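Local coordinates for Baccell_00856 (Bacteroides cellulosilyticus DSM 14838, PDB 5MVH), which is a beta-propeller glycoside hydrolase that probably acts as a rhamnosidase, cleaving rhamnose-containing carbohydrates, at residues Gly340-Tyr345 against Leu358-Ala363; Asp373-Pro378 against Tyr421-Val426. One frame throughout, in Å; residues are numbered along the deposited sequence.

Contact 1 of 2, residues Gly340-Tyr345 against Leu358-Ala363; sequences GGEIFY and LAHAAA
Ile343 and Ala361 exchange two backbone hydrogen bonds, and Tyr345 and Ala359 exchange another two, so that strands 342-347 and 357-361 pair as an antiparallel hairpin. Ile343 N lies 2.9 Å from Ala361 O. Between these hydrogen-bonded pairs sits the non-hydrogen-bonded pair Phe344-His360, where His360 CA also makes a CA-H...O contact to the Ile343 carbonyl.

The polar link between side chains runs along the face that carries Phe344 and His360. With CG anti to the backbone N (chi1 177°), the imidazole reaches across to the neighbouring strand, and its NE2 donates to Glu342 OE2 at 2.8 Å. The bond is fairly straight, 164° at the hydrogen; the acceptor lies in the imidazole plane and offers its anti lone pair.

The same ring makes a T-shaped stack. Its CD2 edge sits 3.8 Å above the centre of the Phe344 ring, with the two planes at 70°, so carboxylate and phenyl together are likely to hold the imidazole's rotation. Were His360 replaced by alanine, the Glu342 carboxylate would probably lose this donor and one face of Phe344 its covering ring edge.

Apolar contacts complete the pairing. Leu358 CD1 meets Phe344 CD2 at 4.0 Å, while on the opposite face Ile343 CB packs against Ala361 CB (4.2 Å) and Tyr345 CB against Ala359 CB (4.0 Å). The Tyr345 hydroxyl leads away to a hydrogen bond with the Arg298 carbonyl.

Strands 342-347 and 357-361 are the middle pair of a four-stranded propeller blade, flanked by 335-339 beyond Phe344 and by 369-373 beyond His360.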
loop_
_atom_site.group_PDB
_atom_site.type_symbol
_atom_site.label_atom_id
_atom_site.label_comp_id
_atom_site.label_asym_id
_atom_site.label_seq_id
_atom_site.Cartn_x
_atom_site.Cartn_y
_atom_site.Cartn_z
ATOM N N GLY A 340 -13.299 -14.175 -4.120
ATOM C CA GLY A 340 -14.699 -14.284 -4.524
ATOM C C GLY A 340 -15.718 -13.736 -3.527
ATOM O O GLY A 340 -16.696 -14.404 -3.216
ATOM N N GLY A 341 -15.502 -12.541 -3.001
ATOM C CA GLY A 341 -16.430 -12.004 -1.955
ATOM C C GLY A 341 -16.145 -12.379 -0.502
ATOM O O GLY A 341 -16.720 -11.775 0.407
ATOM N N GLU A 342 -15.272 -13.362 -0.272
ATOM C CA GLU A 342 -14.652 -13.549 1.042
ATOM C C GLU A 342 -13.611 -12.431 1.212
ATOM O O GLU A 342 -12.822 -12.151 0.291
ATOM C CB GLU A 342 -14.008 -14.934 1.168
ATOM C CG GLU A 342 -13.477 -15.242 2.564
ATOM C CD GLU A 342 -12.717 -16.558 2.641
ATOM O OE1 GLU A 342 -12.511 -17.215 1.600
ATOM O OE2 GLU A 342 -12.310 -16.951 3.737
ATOM N N ILE A 343 -13.666 -11.753 2.362
ATOM C CA ILE A 343 -12.823 -10.592 2.660
ATOM C C ILE A 343 -11.988 -10.814 3.925
ATOM O O ILE A 343 -12.542 -11.107 4.989
ATOM C CB ILE A 343 -13.646 -9.303 2.954
ATOM C CG1 ILE A 343 -14.734 -9.075 1.917
ATOM C CG2 ILE A 343 -12.733 -8.078 2.986
ATOM C CD1 ILE A 343 -14.201 -8.909 0.509
ATOM N N PHE A 344 -10.680 -10.611 3.802
ATOM C CA PHE A 344 -9.783 -10.463 4.956
ATOM C C PHE A 344 -9.412 -8.992 5.061
ATOM O O PHE A 344 -8.866 -8.418 4.108
ATOM C CB PHE A 344 -8.511 -11.291 4.761
ATOM C CG PHE A 344 -8.739 -12.781 4.696
ATOM C CD1 PHE A 344 -9.258 -13.372 3.549
ATOM C CD2 PHE A 344 -8.386 -13.604 5.766
ATOM C CE1 PHE A 344 -9.449 -14.751 3.477
ATOM C CE2 PHE A 344 -8.561 -14.990 5.692
ATOM C CZ PHE A 344 -9.104 -15.559 4.546
ATOM N N TYR A 345 -9.719 -8.389 6.209
ATOM C CA TYR A 345 -9.578 -6.957 6.419
ATOM C C TYR A 345 -8.689 -6.814 7.632
ATOM O O TYR A 345 -9.097 -7.133 8.780
ATOM C CB TYR A 345 -10.977 -6.351 6.608
ATOM C CG TYR A 345 -11.081 -4.845 6.592
ATOM C CD1 TYR A 345 -10.585 -4.076 7.655
ATOM C CD2 TYR A 345 -11.733 -4.177 5.555
ATOM C CE1 TYR A 345 -10.709 -2.687 7.654
ATOM C CE2 TYR A 345 -11.848 -2.802 5.553
ATOM C CZ TYR A 345 -11.359 -2.061 6.612
ATOM O OH TYR A 345 -11.452 -0.708 6.608
ATOM N N LEU A 358 -7.845 -9.060 12.685
ATOM C CA LEU A 358 -8.508 -9.500 11.476
ATOM C C LEU A 358 -10.008 -9.295 11.614
ATOM O O LEU A 358 -10.635 -9.808 12.556
ATOM C CB LEU A 358 -8.233 -10.973 11.197
ATOM C CG LEU A 358 -9.065 -11.647 10.103
ATOM C CD1 LEU A 358 -8.839 -10.986 8.762
ATOM C CD2 LEU A 358 -8.779 -13.150 10.051
ATOM N N ALA A 359 -10.566 -8.550 10.661
ATOM C CA ALA A 359 -11.999 -8.501 10.440
ATOM C C ALA A 359 -12.252 -9.356 9.202
ATOM O O ALA A 359 -11.691 -9.089 8.140
ATOM C CB ALA A 359 -12.457 -7.061 10.226
ATOM N N HIS A 360 -13.054 -10.413 9.337
ATOM C CA HIS A 360 -13.257 -11.365 8.244
ATOM C C HIS A 360 -14.724 -11.434 7.879
ATOM O O HIS A 360 -15.553 -11.487 8.775
ATOM C CB HIS A 360 -12.750 -12.755 8.631
ATOM C CG HIS A 360 -12.985 -13.800 7.589
ATOM N ND1 HIS A 360 -14.075 -14.639 7.615
ATOM C CD2 HIS A 360 -12.264 -14.155 6.492
ATOM C CE1 HIS A 360 -14.029 -15.461 6.578
ATOM N NE2 HIS A 360 -12.935 -15.194 5.882
ATOM N N ALA A 361 -15.034 -11.423 6.570
ATOM C CA ALA A 361 -16.386 -11.626 6.092
ATOM C C ALA A 361 -16.381 -12.808 5.150
ATOM O O ALA A 361 -15.598 -12.842 4.205
ATOM C CB ALA A 361 -16.893 -10.387 5.378
ATOM N N ALA A 362 -17.246 -13.785 5.409
ATOM C CA ALA A 362 -17.450 -14.897 4.489
ATOM C C ALA A 362 -17.988 -14.436 3.148
ATOM O O ALA A 362 -17.653 -15.003 2.100
ATOM C CB ALA A 362 -18.419 -15.911 5.103
ATOM N N ALA A 363 -18.847 -13.420 3.188
ATOM C CA ALA A 363 -19.449 -12.844 1.984
ATOM C C ALA A 363 -19.582 -11.370 2.239
ATOM O O ALA A 363 -20.274 -10.973 3.160
ATOM C CB ALA A 363 -20.819 -13.460 1.720
#

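Contact 2 of 2, residues Asp373-Pro378 against Tyr421-Val426; sequences DLTNFP and YVLEVV
Leu374, Thr375 and Phe377 pack through apolar groups against Leu423, Val425 and Tyr421, bringing the loop that follows strand 369-373 against strand 418-425 of another sheet. No hydrogen bond crosses between the two segments. At one end the Leu374 side chain, its CG anti to its own carbonyl carbon (chi1 -52°), carries CD1 to both methyls of Val425, 3.7 Å from CG2 and 3.8 Å from CG1, the two side chains crossing at about a right angle. Nearer the backbone, Leu374 CB lies 4.1 Å from Leu423 CD2. Thr375 adds its methyl, CG2, at 4.2 Å from that same Leu423 CD2.

In beta-propeller terms this is packing between blades: the loop leaves the outermost strand of one four-stranded sheet and leans on the middle strand of the next, which strand 23-29, near the chain's N-terminus, flanks on one side and strand 397-402 on the other. Farther along, Phe377 CZ approaches Tyr421 CE2 at 4.4 Å, a looser meeting of two rings. Thr375 braces that phenyl from within the loop, its CB lying over the centre of one face and its OG1 donating to the Phe377 carbonyl oxygen at 2.9 Å. The Val356 backbone N also bonds to this hydroxyl, and Leu23 borders Phe377, Tyr421 and Leu423.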
loop_
_atom_site.group_PDB
_atom_site.type_symbol
_atom_site.label_atom_id
_atom_site.label_comp_id
_atom_site.label_asym_id
_atom_site.label_seq_id
_atom_site.Cartn_x
_atom_site.Cartn_y
_atom_site.Cartn_z
ATOM N N ASP A 373 -8.050 -11.489 16.943
ATOM C CA ASP A 373 -6.689 -10.977 17.123
ATOM C C ASP A 373 -5.698 -12.002 16.637
ATOM O O ASP A 373 -5.839 -13.197 16.925
ATOM C CB ASP A 373 -6.424 -10.604 18.585
ATOM C CG ASP A 373 -7.224 -9.389 19.026
ATOM O OD1 ASP A 373 -7.589 -8.571 18.145
ATOM O OD2 ASP A 373 -7.524 -9.245 20.243
ATOM N N LEU A 374 -4.716 -11.541 15.866
ATOM C CA LEU A 374 -3.692 -12.442 15.282
ATOM C C LEU A 374 -2.362 -12.477 16.016
ATOM O O LEU A 374 -1.536 -13.364 15.765
ATOM C CB LEU A 374 -3.495 -12.063 13.823
ATOM C CG LEU A 374 -4.769 -11.990 12.978
ATOM C CD1 LEU A 374 -4.418 -11.699 11.533
ATOM C CD2 LEU A 374 -5.559 -13.286 13.077
ATOM N N THR A 375 -2.143 -11.508 16.900
ATOM C CA THR A 375 -1.030 -11.483 17.833
ATOM C C THR A 375 -1.588 -11.344 19.253
ATOM O O THR A 375 -2.643 -10.735 19.454
ATOM C CB THR A 375 -0.045 -10.313 17.566
ATOM O OG1 THR A 375 -0.714 -9.045 17.673
ATOM C CG2 THR A 375 0.554 -10.427 16.195
ATOM N N ASN A 376 -0.859 -11.880 20.228
ATOM C CA ASN A 376 -1.231 -11.768 21.647
ATOM C C ASN A 376 -0.520 -10.606 22.322
ATOM O O ASN A 376 -0.660 -10.414 23.534
ATOM C CB ASN A 376 -0.999 -13.097 22.416
ATOM C CG ASN A 376 0.474 -13.503 22.537
ATOM O OD1 ASN A 376 1.406 -12.726 22.280
ATOM N ND2 ASN A 376 0.687 -14.734 22.980
ATOM N N PHE A 377 0.255 -9.852 21.532
ATOM C CA PHE A 377 1.068 -8.761 22.017
ATOM C C PHE A 377 0.746 -7.514 21.170
ATOM O O PHE A 377 0.324 -7.662 20.018
ATOM C CB PHE A 377 2.573 -9.133 21.962
ATOM C CG PHE A 377 3.086 -9.502 20.575
ATOM C CD1 PHE A 377 3.501 -8.516 19.671
ATOM C CD2 PHE A 377 3.165 -10.830 20.178
ATOM C CE1 PHE A 377 3.970 -8.848 18.393
ATOM C CE2 PHE A 377 3.633 -11.178 18.907
ATOM C CZ PHE A 377 4.043 -10.182 18.008
ATOM N N PRO A 378 0.933 -6.306 21.739
ATOM C CA PRO A 378 0.751 -5.054 21.013
ATOM C C PRO A 378 1.853 -4.750 19.979
ATOM O O PRO A 378 3.041 -5.087 20.177
ATOM C CB PRO A 378 0.774 -4.012 22.135
ATOM C CG PRO A 378 1.729 -4.590 23.119
ATOM C CD PRO A 378 1.348 -6.045 23.133
ATOM N N TYR A 421 8.718 -9.983 11.718
ATOM C CA TYR A 421 8.173 -11.309 11.463
ATOM C C TYR A 421 7.342 -11.315 10.206
ATOM O O TYR A 421 6.811 -10.282 9.826
ATOM C CB TYR A 421 7.227 -11.770 12.574
ATOM C CG TYR A 421 7.767 -11.797 13.991
ATOM C CD1 TYR A 421 8.457 -12.912 14.475
ATOM C CD2 TYR A 421 7.521 -10.740 14.863
ATOM C CE1 TYR A 421 8.935 -12.946 15.781
ATOM C CE2 TYR A 421 7.983 -10.761 16.169
ATOM C CZ TYR A 421 8.669 -11.863 16.636
ATOM O OH TYR A 421 9.111 -11.841 17.952
ATOM N N VAL A 422 7.210 -12.486 9.583
ATOM C CA VAL A 422 6.159 -12.719 8.592
ATOM C C VAL A 422 5.096 -13.604 9.234
ATOM O O VAL A 422 5.397 -14.665 9.769
ATOM C CB VAL A 422 6.681 -13.343 7.292
ATOM C CG1 VAL A 422 5.526 -13.645 6.327
ATOM C CG2 VAL A 422 7.675 -12.391 6.649
ATOM N N LEU A 423 3.850 -13.142 9.185
ATOM C CA LEU A 423 2.725 -13.837 9.787
ATOM C C LEU A 423 1.751 -14.317 8.725
ATOM O O LEU A 423 1.205 -13.489 7.965
ATOM C CB LEU A 423 2.026 -12.897 10.768
ATOM C CG LEU A 423 0.784 -13.423 11.481
ATOM C CD1 LEU A 423 1.072 -14.747 12.159
ATOM C CD2 LEU A 423 0.316 -12.393 12.488
ATOM N N GLU A 424 1.527 -15.635 8.644
ATOM C CA GLU A 424 0.519 -16.174 7.721
ATOM C C GLU A 424 -0.838 -16.089 8.406
ATOM O O GLU A 424 -0.968 -16.420 9.598
ATOM C CB GLU A 424 0.816 -17.623 7.197
ATOM C CG GLU A 424 -0.336 -18.203 6.306
ATOM C CD GLU A 424 0.067 -19.095 5.125
ATOM O OE1 GLU A 424 1.247 -19.490 5.007
ATOM O OE2 GLU A 424 -0.816 -19.420 4.271
ATOM N N VAL A 425 -1.832 -15.645 7.633
ATOM C CA VAL A 425 -3.202 -15.454 8.090
ATOM C C VAL A 425 -4.133 -16.371 7.308
ATOM O O VAL A 425 -4.033 -16.449 6.092
ATOM C CB VAL A 425 -3.653 -14.001 7.873
ATOM C CG1 VAL A 425 -5.095 -13.787 8.376
ATOM C CG2 VAL A 425 -2.656 -13.049 8.539
ATOM N N VAL A 426 -5.031 -17.052 8.022
ATOM C CA VAL A 426 -6.051 -17.939 7.408
ATOM C C VAL A 426 -7.438 -17.559 7.912
ATOM O O VAL A 426 -7.567 -16.752 8.836
ATOM C CB VAL A 426 -5.762 -19.443 7.647
ATOM C CG1 VAL A 426 -4.430 -19.828 7.018
ATOM C CG2 VAL A 426 -5.784 -19.805 9.142
#

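Both segments of contact 1 precede those of contact 2 in the sequence, and the two centres lie about 17 Å apart. The first is pairing within a blade; the second joins that blade to the sheet of strands 23-29, 418-425 and 397-402. Strand 369-373 connects them, bordering the hairpin of contact 1 and running into the loop of contact 2. They also touch directly: Leu358 CB lies 3.9 Å from Leu374 CD1, and Phe344 CE2 lies 3.6 Å from Val426 C. The pair illustrates propeller construction, hydrogen bonds within a blade and apolar packing between blades; contact 2 lies against the sheet in which N-terminal strand 23-29 pairs with 418-425, the kind of closure that seals many propellers.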